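Local coordinates for B-cell lymphoma 3 protein (Homo sapiens, PDB 1K1B), which binds p50 and p52 homodimers of NF-kappa-B through its ankyrin repeat domain and regulates transcription of NF-kappa-B target genes, at residues V145-G150 and Q179-S184. Residues are numbered along the deposited sequence; the frame is centred on the assembly and turned at random.
Sequences VDIKSG and QMYSGS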
loop_
_atom_site.group_PDB
_atom_site.type_symbol
_atom_site.label_atom_id
_atom_site.label_comp_id
_atom_site.label_asym_id
_atom_site.label_seq_id
_atom_site.Cartn_x
_atom_site.Cartn_y
_atom_site.Cartn_z
ATOM N N VAL A 145 8.974 -6.791 -2.270
ATOM C CA VAL A 145 10.078 -6.206 -1.519
ATOM C C VAL A 145 10.546 -4.902 -2.146
ATOM O O VAL A 145 11.021 -4.874 -3.285
ATOM C CB VAL A 145 11.261 -7.186 -1.409
ATOM C CG1 VAL A 145 12.460 -6.524 -0.750
ATOM C CG2 VAL A 145 10.837 -8.445 -0.645
ATOM N N ASP A 146 10.373 -3.823 -1.399
ATOM C CA ASP A 146 10.817 -2.500 -1.823
ATOM C C ASP A 146 12.347 -2.400 -1.731
ATOM O O ASP A 146 12.953 -2.949 -0.815
ATOM C CB ASP A 146 10.163 -1.435 -0.948
ATOM C CG ASP A 146 10.573 -1.546 0.507
ATOM O OD1 ASP A 146 10.266 -2.577 1.136
ATOM O OD2 ASP A 146 11.222 -0.655 1.105
ATOM N N ILE A 147 12.970 -1.693 -2.675
ATOM C CA ILE A 147 14.432 -1.593 -2.703
ATOM C C ILE A 147 15.041 -0.919 -1.459
ATOM O O ILE A 147 15.972 -1.454 -0.859
ATOM C CB ILE A 147 14.916 -0.914 -4.007
ATOM C CG1 ILE A 147 14.459 -1.733 -5.225
ATOM C CG2 ILE A 147 16.445 -0.748 -3.994
ATOM C CD1 ILE A 147 14.812 -1.120 -6.578
ATOM N N LYS A 148 14.496 0.227 -1.061
ATOM C CA LYS A 148 15.009 0.944 0.104
ATOM C C LYS A 148 15.206 0.039 1.321
ATOM O O LYS A 148 16.334 -0.168 1.766
ATOM C CB LYS A 148 14.119 2.142 0.453
ATOM C CG LYS A 148 14.458 2.796 1.764
ATOM C CD LYS A 148 14.530 4.297 1.609
ATOM C CE LYS A 148 13.289 4.990 2.112
ATOM N NZ LYS A 148 13.660 6.299 2.733
ATOM N N SER A 149 14.116 -0.552 1.812
ATOM C CA SER A 149 14.151 -1.322 3.061
ATOM C C SER A 149 14.463 -2.815 2.927
ATOM O O SER A 149 14.886 -3.447 3.896
ATOM C CB SER A 149 12.833 -1.144 3.836
ATOM O OG SER A 149 11.810 -1.985 3.311
ATOM N N GLY A 150 14.220 -3.385 1.749
ATOM C CA GLY A 150 14.421 -4.812 1.536
ATOM C C GLY A 150 13.477 -5.709 2.339
ATOM O O GLY A 150 13.735 -6.902 2.498
ATOM N N GLN A 179 13.249 -12.800 4.352
ATOM C CA GLN A 179 14.380 -12.185 5.043
ATOM C C GLN A 179 14.708 -10.807 4.474
ATOM O O GLN A 179 14.554 -10.563 3.272
ATOM C CB GLN A 179 15.633 -13.060 4.915
ATOM C CG GLN A 179 15.541 -14.459 5.493
ATOM C CD GLN A 179 16.717 -15.313 5.058
ATOM O OE1 GLN A 179 17.777 -15.295 5.700
ATOM N NE2 GLN A 179 16.562 -16.019 3.938
ATOM N N MET A 180 15.187 -9.914 5.338
ATOM C CA MET A 180 15.660 -8.613 4.899
ATOM C C MET A 180 17.064 -8.787 4.343
ATOM O O MET A 180 17.596 -9.894 4.303
ATOM C CB MET A 180 15.710 -7.635 6.073
ATOM C CG MET A 180 14.583 -7.793 7.053
ATOM S SD MET A 180 14.562 -6.511 8.308
ATOM C CE MET A 180 15.999 -6.890 9.166
ATOM N N TYR A 181 17.669 -7.687 3.927
ATOM C CA TYR A 181 19.008 -7.726 3.358
ATOM C C TYR A 181 20.006 -8.425 4.294
ATOM O O TYR A 181 20.850 -9.217 3.860
ATOM C CB TYR A 181 19.469 -6.299 3.069
ATOM C CG TYR A 181 18.817 -5.661 1.854
ATOM C CD1 TYR A 181 18.756 -6.329 0.645
ATOM C CD2 TYR A 181 18.289 -4.377 1.920
ATOM C CE1 TYR A 181 18.173 -5.738 -0.475
ATOM C CE2 TYR A 181 17.712 -3.778 0.813
ATOM C CZ TYR A 181 17.655 -4.461 -0.377
ATOM O OH TYR A 181 17.082 -3.863 -1.476
ATOM N N SER A 182 19.883 -8.129 5.577
ATOM C CA SER A 182 20.784 -8.639 6.608
ATOM C C SER A 182 20.563 -10.111 6.925
ATOM O O SER A 182 21.315 -10.704 7.708
ATOM C CB SER A 182 20.541 -7.864 7.880
ATOM O OG SER A 182 19.215 -8.100 8.317
ATOM N N GLY A 183 19.506 -10.689 6.370
ATOM C CA GLY A 183 19.203 -12.086 6.621
ATOM C C GLY A 183 18.242 -12.333 7.779
ATOM O O GLY A 183 17.890 -13.472 8.054
ATOM N N SER A 184 17.813 -11.269 8.449
ATOM C CA SER A 184 16.855 -11.389 9.553
ATOM C C SER A 184 15.425 -11.551 9.048
ATOM O O SER A 184 15.026 -10.919 8.068
ATOM C CB SER A 184 16.926 -10.171 10.470
ATOM O OG SER A 184 18.124 -10.167 11.236
HETATM O O HOH W 1 15.517 -8.893 1.242
HETATM O O HOH W 2 11.860 -9.215 2.828
#
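Y181 reaches from one ankyrin hairpin loop to the preceding one, and its ring does most of the joining between 179-184 and 145-150. CB leaves the type I turn M180-G183 with CG anti to the carbonyl carbon (chi1 -75°), which swings the ring end in to 145-150, although the CA-CB bond itself does not point there. CD2 comes first, 3.9 Å from G150 CA. CE2 lies closer, 3.5 Å from G150 CA, which sits over one ring face, offset toward the rim; a distance of 3.9 Å from G150 CA to the Y181 centroid, 26° off the ring normal, identifies a CH-pi contact. A CB on G150 would collide with Y181 CE2, so the missing side chain lets the ring lie there. The carbonyl oxygens of I147 and K148 lie at the ring edge, near its plane, with Y181 CZ 3.5 Å from I147 O. At the tip, Y181 OH donates to I147 O (2.7 Å), and the 126° C=O...donor angle, in the carbonyl plane, places it on a lone pair. At the backbone, M180 CA points a near-linear C-H at G150 O (3.5 Å), while two waters each donate to both G150 O and Q179 O. The acceptor loop is braced internally: D146 OD2 takes the S149 N-H, an Asx motif. The contact thus couples successive loops of the ankyrin stack, between helices 129-137 and 153-159 and between 163-171 and 186-192, with M180 also packing against helix 153-159.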